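CocE/NonD family hydrolase (Staphylococcus aureus subsp. aureus COL, PDB 3III) probably hydrolyses ester or amide bonds, as an alpha/beta-hydrolase of the CocE/NonD family related to X-Pro dipeptidyl-peptidases. Local coordinates at residues T403-S416 and I544-I558. Numbering follows the deposited sequence.
Sequences TELVGNMNLKLWVS and IYTGGKYDSQLIIPI
Trp-414 and Asp-551 meet where strand 408-416 passes the loop joining strands 544-546 and 553-558. The indole NE1 lies 2.9 Å from Asp-551 OD1, almost in the ring plane, its N-H pointing nearly straight at the oxygen (165°). CG of Lys-412 swings opposite the main-chain nitrogen (chi1 -171°) and the rest of the chain stays extended, carrying NZ to the syn lone pair of the same oxygen at 2.9 Å, a salt bridge. Over one indole face sits Tyr-550: its CA is 3.6 Å from the five-membered-ring centroid, a CH-pi contact, while its ring edge faces the indole in an offset edge-to-face pair, planes at 63°. Ser-552 OG accepts from Trp-414 N and donates to Tyr-545 O (2.6 Å), linking strand 544-546, the loop's end and strand 408-416. Antiparallel hydrogen-bonded pairs join Asn-410 with Ile-555 and Lys-412 with Gln-553; beyond the corner at Gly-407, Val-406 N bonds to Pro-557 O (3.1 Å), and the proline ring lies against Asn-408 O and Met-409 CG. Leu-411, Leu-554, Ile-556 and Met-409, present as selenomethionine, are buried in normal apolar contact (SE to Ile-556 CG2 3.9 Å); Val-513 covers Leu-411 and Leu-509 covers Leu-554, as in a beta-sandwich. By contrast, the partly exposed Lys-412/Asp-551 end relies on polar bonds, with a water spanning NZ and OD2. Two donors on OD1 would probably favour an ionised carboxylate, consistent with its holding loop and indole together in this non-catalytic domain.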
ATOM      1  N   THR A 403     -24.768   3.391   9.899  1.00  8.23           N
ATOM      2  CA  THR A 403     -23.684   4.302  10.182  1.00  8.06           C
ATOM      3  C   THR A 403     -22.522   3.984   9.291  1.00  7.18           C
ATOM      4  O   THR A 403     -22.117   2.819   9.239  1.00  7.61           O
ATOM      5  CB  THR A 403     -23.250   4.137  11.644  1.00  8.63           C
ATOM      6  OG1 THR A 403     -24.399   4.410  12.465  1.00  7.45           O
ATOM      7  CG2 THR A 403     -22.073   5.054  12.031  1.00  8.37           C
ATOM      8  N   GLU A 404     -21.954   5.004   8.649  1.00  7.21           N
ATOM      9  CA  GLU A 404     -20.742   4.827   7.831  1.00  7.66           C
ATOM     10  C   GLU A 404     -19.503   5.351   8.539  1.00  8.44           C
ATOM     11  O   GLU A 404     -19.457   6.503   8.961  1.00 10.12           O
ATOM     12  CB  GLU A 404     -20.885   5.446   6.444  1.00  7.65           C
ATOM     13  CG  GLU A 404     -22.093   4.846   5.679  1.00  8.91           C
ATOM     14  CD  GLU A 404     -22.310   5.350   4.268  1.00 12.32           C
ATOM     15  OE1 GLU A 404     -21.665   6.328   3.816  1.00 13.40           O
ATOM     16  OE2 GLU A 404     -23.170   4.728   3.592  1.00 17.78           O
ATOM     17  N   LEU A 405     -18.504   4.480   8.657  1.00  8.08           N
ATOM     18  CA  LEU A 405     -17.220   4.804   9.236  1.00  8.39           C
ATOM     19  C   LEU A 405     -16.171   4.800   8.125  1.00  7.61           C
ATOM     20  O   LEU A 405     -15.865   3.767   7.549  1.00  7.91           O
ATOM     21  CB  LEU A 405     -16.823   3.783  10.300  1.00  9.05           C
ATOM     22  CG  LEU A 405     -17.782   3.675  11.495  1.00  9.92           C
ATOM     23  CD1 LEU A 405     -17.040   2.874  12.526  1.00  8.74           C
ATOM     24  CD2 LEU A 405     -18.240   5.028  12.033  1.00  9.45           C
ATOM     25  N   VAL A 406     -15.614   5.966   7.819  1.00  7.83           N
ATOM     26  CA  VAL A 406     -14.625   6.072   6.754  1.00  6.52           C
ATOM     27  C   VAL A 406     -13.476   6.933   7.206  1.00  6.77           C
ATOM     28  O   VAL A 406     -13.615   8.135   7.353  1.00  6.36           O
ATOM     29  CB  VAL A 406     -15.238   6.616   5.461  1.00  6.97           C
ATOM     30  CG1 VAL A 406     -14.149   6.742   4.335  1.00  8.34           C
ATOM     31  CG2 VAL A 406     -16.398   5.733   4.945  1.00  7.68           C
ATOM     32  N   GLY A 407     -12.319   6.317   7.345  1.00  7.25           N
ATOM     33  CA  GLY A 407     -11.145   6.991   7.792  1.00  8.92           C
ATOM     34  C   GLY A 407     -10.343   6.226   8.834  1.00  7.80           C
ATOM     35  O   GLY A 407     -10.422   4.967   8.922  1.00  8.21           O
ATOM     36  N   ASN A 408      -9.505   6.963   9.567  1.00  7.35           N
ATOM     37  CA  ASN A 408      -8.689   6.401  10.645  1.00  7.33           C
ATOM     38  C   ASN A 408      -9.537   6.180  11.879  1.00  7.20           C
ATOM     39  O   ASN A 408     -10.541   6.838  12.047  1.00  7.15           O
ATOM     40  CB  ASN A 408      -7.516   7.334  10.976  1.00  7.99           C
ATOM     41  CG  ASN A 408      -6.347   7.226   9.961  1.00 10.13           C
ATOM     42  OD1 ASN A 408      -5.438   6.389  10.129  1.00 16.98           O
ATOM     43  ND2 ASN A 408      -6.325   8.119   8.970  1.00  9.39           N
HETATM   44  N   MSE A 409      -9.138   5.229  12.726  1.00  7.93           N
HETATM   45  CA  MSE A 409      -9.691   5.109  14.079  1.00  7.96           C
HETATM   46  C   MSE A 409      -8.537   5.007  15.023  1.00  7.23           C
HETATM   47  O   MSE A 409      -7.453   4.532  14.652  1.00  6.63           O
HETATM   48  CB  MSE A 409     -10.543   3.857  14.208  1.00  8.63           C
HETATM   49  CG  MSE A 409     -11.519   3.643  13.060  1.00 12.56           C
HETATM   50 SE   MSE A 409     -12.912   2.295  13.593  1.00 19.96          SE
HETATM   51  CE  MSE A 409     -13.416   1.653  11.727  1.00 12.54           C
ATOM     52  N   ASN A 410      -8.797   5.417  16.253  1.00  6.32           N
ATOM     53  CA  ASN A 410      -7.784   5.540  17.290  1.00  6.29           C
ATOM     54  C   ASN A 410      -8.304   4.767  18.481  1.00  6.29           C
ATOM     55  O   ASN A 410      -9.385   5.093  19.038  1.00  4.58           O
ATOM     56  CB  ASN A 410      -7.538   7.038  17.644  1.00  6.30           C
ATOM     57  CG  ASN A 410      -6.437   7.221  18.670  1.00  8.05           C
ATOM     58  OD1 ASN A 410      -5.877   6.248  19.176  1.00 11.45           O
ATOM     59  ND2 ASN A 410      -6.091   8.482  18.971  1.00  8.65           N
ATOM     60  N   LEU A 411      -7.538   3.764  18.877  1.00  6.20           N
ATOM     61  CA  LEU A 411      -7.874   3.005  20.072  1.00  7.72           C
ATOM     62  C   LEU A 411      -6.972   3.414  21.234  1.00  7.20           C
ATOM     63  O   LEU A 411      -5.772   3.096  21.232  1.00  7.02           O
ATOM     64  CB  LEU A 411      -7.772   1.503  19.789  1.00  7.55           C
ATOM     65  CG  LEU A 411      -8.060   0.633  21.010  1.00  7.43           C
ATOM     66  CD1 LEU A 411      -9.481   0.923  21.536  1.00  5.75           C
ATOM     67  CD2 LEU A 411      -7.866  -0.884  20.649  1.00  4.68           C
ATOM     68  N   LYS A 412      -7.563   4.128  22.209  1.00  7.15           N
ATOM     69  CA  LYS A 412      -6.849   4.556  23.397  1.00  7.05           C
ATOM     70  C   LYS A 412      -7.059   3.524  24.489  1.00  7.29           C
ATOM     71  O   LYS A 412      -8.200   3.214  24.867  1.00  8.53           O
ATOM     72  CB  LYS A 412      -7.255   5.944  23.883  1.00  7.11           C
ATOM     73  CG  LYS A 412      -6.280   6.393  25.016  1.00  7.59           C
ATOM     74  CD  LYS A 412      -6.758   7.659  25.707  1.00  7.46           C
ATOM     75  CE  LYS A 412      -5.769   8.191  26.675  1.00  7.64           C
ATOM     76  NZ  LYS A 412      -6.324   9.447  27.259  1.00  7.85           N
ATOM     77  N   LEU A 413      -5.958   2.980  24.988  1.00  6.48           N
ATOM     78  CA  LEU A 413      -5.997   2.050  26.108  1.00  6.54           C
ATOM     79  C   LEU A 413      -5.102   2.468  27.251  1.00  6.47           C
ATOM     80  O   LEU A 413      -4.038   3.053  27.031  1.00  6.95           O
ATOM     81  CB  LEU A 413      -5.606   0.622  25.680  1.00  7.00           C
ATOM     82  CG  LEU A 413      -6.326  -0.011  24.493  1.00  8.88           C
ATOM     83  CD1 LEU A 413      -5.555  -1.264  24.008  1.00 11.82           C
ATOM     84  CD2 LEU A 413      -7.826  -0.304  24.806  1.00  6.11           C
ATOM     85  N   TRP A 414      -5.516   2.130  28.466  1.00  5.18           N
ATOM     86  CA  TRP A 414      -4.636   2.131  29.587  1.00  6.82           C
ATOM     87  C   TRP A 414      -4.216   0.692  29.935  1.00  7.64           C
ATOM     88  O   TRP A 414      -5.053  -0.185  30.118  1.00  7.54           O
ATOM     89  CB  TRP A 414      -5.279   2.835  30.782  1.00  6.55           C
ATOM     90  CG  TRP A 414      -5.558   4.288  30.537  1.00  6.81           C
ATOM     91  CD1 TRP A 414      -6.606   4.823  29.842  1.00  7.28           C
ATOM     92  CD2 TRP A 414      -4.816   5.391  31.053  1.00  7.90           C
ATOM     93  NE1 TRP A 414      -6.536   6.194  29.877  1.00  8.34           N
ATOM     94  CE2 TRP A 414      -5.428   6.568  30.571  1.00  8.03           C
ATOM     95  CE3 TRP A 414      -3.639   5.497  31.788  1.00  8.50           C
ATOM     96  CZ2 TRP A 414      -4.960   7.833  30.882  1.00  8.86           C
ATOM     97  CZ3 TRP A 414      -3.145   6.765  32.095  1.00  9.58           C
ATOM     98  CH2 TRP A 414      -3.806   7.920  31.629  1.00 11.23           C
ATOM     99  N   VAL A 415      -2.904   0.452  30.013  1.00  8.26           N
ATOM    100  CA  VAL A 415      -2.392  -0.902  30.035  1.00  6.92           C
ATOM    101  C   VAL A 415      -1.228  -1.035  31.040  1.00  8.76           C
ATOM    102  O   VAL A 415      -0.526  -0.039  31.363  1.00  8.30           O
ATOM    103  CB  VAL A 415      -1.909  -1.328  28.628  1.00  7.74           C
ATOM    104  CG1 VAL A 415      -3.022  -1.281  27.533  1.00  4.91           C
ATOM    105  CG2 VAL A 415      -0.653  -0.523  28.209  1.00  3.73           C
ATOM    106  N   SER A 416      -1.037  -2.258  31.558  1.00  8.83           N
ATOM    107  CA  SER A 416       0.110  -2.622  32.350  1.00  9.32           C
ATOM    108  C   SER A 416       0.401  -4.106  32.200  1.00 10.20           C
ATOM    109  O   SER A 416      -0.429  -4.848  31.749  1.00  9.29           O
ATOM    110  CB  SER A 416      -0.107  -2.354  33.835  1.00  9.71           C
ATOM    111  OG  SER A 416      -1.004  -3.310  34.381  1.00 10.48           O
ATOM    112  N   ILE A 544      -5.778  -4.476  30.976  1.00  9.21           N
ATOM    113  CA  ILE A 544      -6.393  -3.351  30.244  1.00  9.37           C
ATOM    114  C   ILE A 544      -7.391  -2.628  31.188  1.00 10.01           C
ATOM    115  O   ILE A 544      -8.315  -3.229  31.720  1.00  9.98           O
ATOM    116  CB  ILE A 544      -7.170  -3.840  28.975  1.00  9.71           C
ATOM    117  CG1 ILE A 544      -6.274  -4.635  28.025  1.00 11.21           C
ATOM    118  CG2 ILE A 544      -7.777  -2.672  28.196  1.00  7.45           C
ATOM    119  CD1 ILE A 544      -5.033  -3.928  27.623  1.00  9.58           C
ATOM    120  N   TYR A 545      -7.158  -1.348  31.430  1.00  9.32           N
ATOM    121  CA  TYR A 545      -7.925  -0.604  32.407  1.00  7.67           C
ATOM    122  C   TYR A 545      -8.941   0.293  31.722  1.00  8.07           C
ATOM    123  O   TYR A 545      -8.641   0.943  30.733  1.00  7.44           O
ATOM    124  CB  TYR A 545      -6.987   0.243  33.266  1.00  8.24           C
ATOM    125  CG  TYR A 545      -5.970  -0.550  33.998  1.00  4.87           C
ATOM    126  CD1 TYR A 545      -6.146  -0.884  35.331  1.00  8.19           C
ATOM    127  CD2 TYR A 545      -4.813  -0.945  33.374  1.00  7.13           C
ATOM    128  CE1 TYR A 545      -5.197  -1.621  36.035  1.00  7.63           C
ATOM    129  CE2 TYR A 545      -3.856  -1.683  34.054  1.00  8.05           C
ATOM    130  CZ  TYR A 545      -4.052  -2.010  35.361  1.00  6.39           C
ATOM    131  OH  TYR A 545      -3.077  -2.719  36.005  1.00  4.21           O
ATOM    132  N   THR A 546     -10.157   0.305  32.251  1.00  8.14           N
ATOM    133  CA  THR A 546     -11.211   1.146  31.717  1.00  8.28           C
ATOM    134  C   THR A 546     -11.936   1.832  32.858  1.00  9.04           C
ATOM    135  O   THR A 546     -11.967   1.313  34.005  1.00  9.21           O
ATOM    136  CB  THR A 546     -12.208   0.307  30.954  1.00  9.39           C
ATOM    137  OG1 THR A 546     -12.855  -0.604  31.852  1.00  7.79           O
ATOM    138  CG2 THR A 546     -11.512  -0.462  29.795  1.00  7.99           C
ATOM    139  N   GLY A 547     -12.513   2.995  32.559  1.00  8.72           N
ATOM    140  CA  GLY A 547     -13.354   3.698  33.534  1.00  9.54           C
ATOM    141  C   GLY A 547     -12.583   4.648  34.422  1.00 10.01           C
ATOM    142  O   GLY A 547     -11.377   4.490  34.636  1.00  9.93           O
ATOM    143  N   GLY A 548     -13.295   5.629  34.979  1.00 10.81           N
ATOM    144  CA  GLY A 548     -12.662   6.616  35.892  1.00 10.29           C
ATOM    145  C   GLY A 548     -11.589   7.387  35.133  1.00 10.64           C
ATOM    146  O   GLY A 548     -11.815   7.779  34.007  1.00 10.44           O
ATOM    147  N   LYS A 549     -10.399   7.545  35.708  1.00 10.47           N
ATOM    148  CA  LYS A 549      -9.279   8.176  34.988  1.00 10.56           C
ATOM    149  C   LYS A 549      -8.791   7.385  33.782  1.00 10.06           C
ATOM    150  O   LYS A 549      -8.081   7.925  32.936  1.00  9.22           O
ATOM    151  CB  LYS A 549      -8.090   8.432  35.925  1.00 10.79           C
ATOM    152  CG  LYS A 549      -7.403   7.169  36.492  1.00 14.16           C
ATOM    153  CD  LYS A 549      -6.165   7.528  37.387  1.00 18.33           C
ATOM    154  CE  LYS A 549      -6.266   6.926  38.801  1.00 20.02           C
ATOM    155  NZ  LYS A 549      -5.505   7.682  39.888  1.00 20.57           N
ATOM    156  N   TYR A 550      -9.157   6.105  33.688  1.00  9.19           N
ATOM    157  CA  TYR A 550      -8.653   5.262  32.595  1.00  8.80           C
ATOM    158  C   TYR A 550      -9.616   5.349  31.413  1.00  9.08           C
ATOM    159  O   TYR A 550     -10.343   4.409  31.167  1.00  6.81           O
ATOM    160  CB  TYR A 550      -8.508   3.799  33.064  1.00  9.03           C
ATOM    161  CG  TYR A 550      -7.596   3.672  34.231  1.00  6.93           C
ATOM    162  CD1 TYR A 550      -6.302   4.163  34.166  1.00  8.43           C
ATOM    163  CD2 TYR A 550      -8.019   3.096  35.424  1.00  9.28           C
ATOM    164  CE1 TYR A 550      -5.440   4.074  35.246  1.00  8.39           C
ATOM    165  CE2 TYR A 550      -7.168   3.011  36.518  1.00  8.45           C
ATOM    166  CZ  TYR A 550      -5.861   3.509  36.394  1.00  9.38           C
ATOM    167  OH  TYR A 550      -4.955   3.472  37.417  1.00 11.88           O
ATOM    168  N   ASP A 551      -9.588   6.469  30.700  1.00  9.39           N
ATOM    169  CA  ASP A 551     -10.573   6.766  29.635  1.00 10.57           C
ATOM    170  C   ASP A 551     -10.256   6.045  28.333  1.00 10.20           C
ATOM    171  O   ASP A 551     -10.146   6.637  27.268  1.00 12.31           O
ATOM    172  CB  ASP A 551     -10.705   8.281  29.419  1.00 10.74           C
ATOM    173  CG  ASP A 551      -9.415   8.933  28.899  1.00 12.94           C
ATOM    174  OD1 ASP A 551      -8.308   8.345  28.985  1.00 12.57           O
ATOM    175  OD2 ASP A 551      -9.527  10.051  28.371  1.00 16.70           O
ATOM    176  N   SER A 552     -10.135   4.734  28.425  1.00  9.57           N
ATOM    177  CA  SER A 552      -9.974   3.891  27.265  1.00  7.90           C
ATOM    178  C   SER A 552     -11.190   4.094  26.364  1.00  7.24           C
ATOM    179  O   SER A 552     -12.316   4.045  26.817  1.00  6.90           O
ATOM    180  CB  SER A 552      -9.865   2.437  27.715  1.00  7.69           C
ATOM    181  OG  SER A 552      -8.688   2.304  28.473  1.00  9.68           O
ATOM    182  N   GLN A 553     -10.945   4.345  25.094  1.00  7.89           N
ATOM    183  CA  GLN A 553     -12.018   4.669  24.149  1.00  7.51           C
ATOM    184  C   GLN A 553     -11.534   4.413  22.738  1.00  7.36           C
ATOM    185  O   GLN A 553     -10.315   4.414  22.512  1.00  5.99           O
ATOM    186  CB  GLN A 553     -12.349   6.141  24.287  1.00  8.25           C
ATOM    187  CG  GLN A 553     -11.152   7.049  24.009  1.00  7.99           C
ATOM    188  CD  GLN A 553     -11.456   8.471  24.342  1.00  7.62           C
ATOM    189  OE1 GLN A 553     -11.976   9.228  23.497  1.00 10.08           O
ATOM    190  NE2 GLN A 553     -11.149   8.864  25.562  1.00  7.88           N
ATOM    191  N   LEU A 554     -12.495   4.197  21.836  1.00  6.65           N
ATOM    192  CA  LEU A 554     -12.280   4.085  20.406  1.00  7.20           C
ATOM    193  C   LEU A 554     -12.847   5.319  19.715  1.00  6.83           C
ATOM    194  O   LEU A 554     -14.007   5.634  19.869  1.00  9.13           O
ATOM    195  CB  LEU A 554     -12.918   2.793  19.861  1.00  6.66           C
ATOM    196  CG  LEU A 554     -12.740   2.589  18.337  1.00  7.36           C
ATOM    197  CD1 LEU A 554     -11.263   2.213  17.923  1.00  6.71           C
ATOM    198  CD2 LEU A 554     -13.814   1.557  17.951  1.00  5.34           C
ATOM    199  N   ILE A 555     -12.016   6.077  19.012  1.00  7.60           N
ATOM    200  CA  ILE A 555     -12.490   7.202  18.213  1.00  7.09           C
ATOM    201  C   ILE A 555     -12.871   6.647  16.807  1.00  7.95           C
ATOM    202  O   ILE A 555     -12.028   6.064  16.141  1.00  6.93           O
ATOM    203  CB  ILE A 555     -11.410   8.273  18.040  1.00  6.59           C
ATOM    204  CG1 ILE A 555     -10.923   8.819  19.380  1.00  9.82           C
ATOM    205  CG2 ILE A 555     -11.888   9.418  17.132  1.00  6.07           C
ATOM    206  CD1 ILE A 555     -11.970   9.460  20.198  1.00  8.23           C
ATOM    207  N   ILE A 556     -14.103   6.865  16.389  1.00  8.37           N
ATOM    208  CA  ILE A 556     -14.592   6.376  15.119  1.00  9.14           C
ATOM    209  C   ILE A 556     -14.976   7.532  14.191  1.00  8.00           C
ATOM    210  O   ILE A 556     -15.516   8.525  14.641  1.00  8.75           O
ATOM    211  CB  ILE A 556     -15.771   5.407  15.282  1.00  8.30           C
ATOM    212  CG1 ILE A 556     -17.001   6.078  15.913  1.00  9.76           C
ATOM    213  CG2 ILE A 556     -15.313   4.157  16.013  1.00  9.86           C
ATOM    214  CD1 ILE A 556     -18.220   5.144  15.933  1.00  8.17           C
ATOM    215  N   PRO A 557     -14.668   7.414  12.886  1.00  9.06           N
ATOM    216  CA  PRO A 557     -14.891   8.507  11.920  1.00  7.98           C
ATOM    217  C   PRO A 557     -16.249   8.392  11.258  1.00  9.10           C
ATOM    218  O   PRO A 557     -16.394   7.785  10.177  1.00  8.10           O
ATOM    219  CB  PRO A 557     -13.793   8.252  10.873  1.00  9.65           C
ATOM    220  CG  PRO A 557     -13.593   6.683  10.934  1.00  8.28           C
ATOM    221  CD  PRO A 557     -13.709   6.418  12.394  1.00  7.28           C
ATOM    222  N   ILE A 558     -17.269   8.953  11.891  1.00  9.11           N
ATOM    223  CA  ILE A 558     -18.628   8.817  11.401  1.00  8.68           C
ATOM    224  C   ILE A 558     -18.806   9.825  10.266  1.00 10.19           C
ATOM    225  O   ILE A 558     -18.543  11.047  10.427  1.00  8.43           O
ATOM    226  CB  ILE A 558     -19.706   9.077  12.491  1.00  8.88           C
ATOM    227  CG1 ILE A 558     -19.548   8.078  13.650  1.00  7.45           C
ATOM    228  CG2 ILE A 558     -21.146   9.010  11.855  1.00  8.55           C
ATOM    229  CD1 ILE A 558     -20.558   8.137  14.674  1.00 12.12           C
TER
HETATM  230  O   HOH W   1      -8.160  11.483  26.532  1.00 26.17           O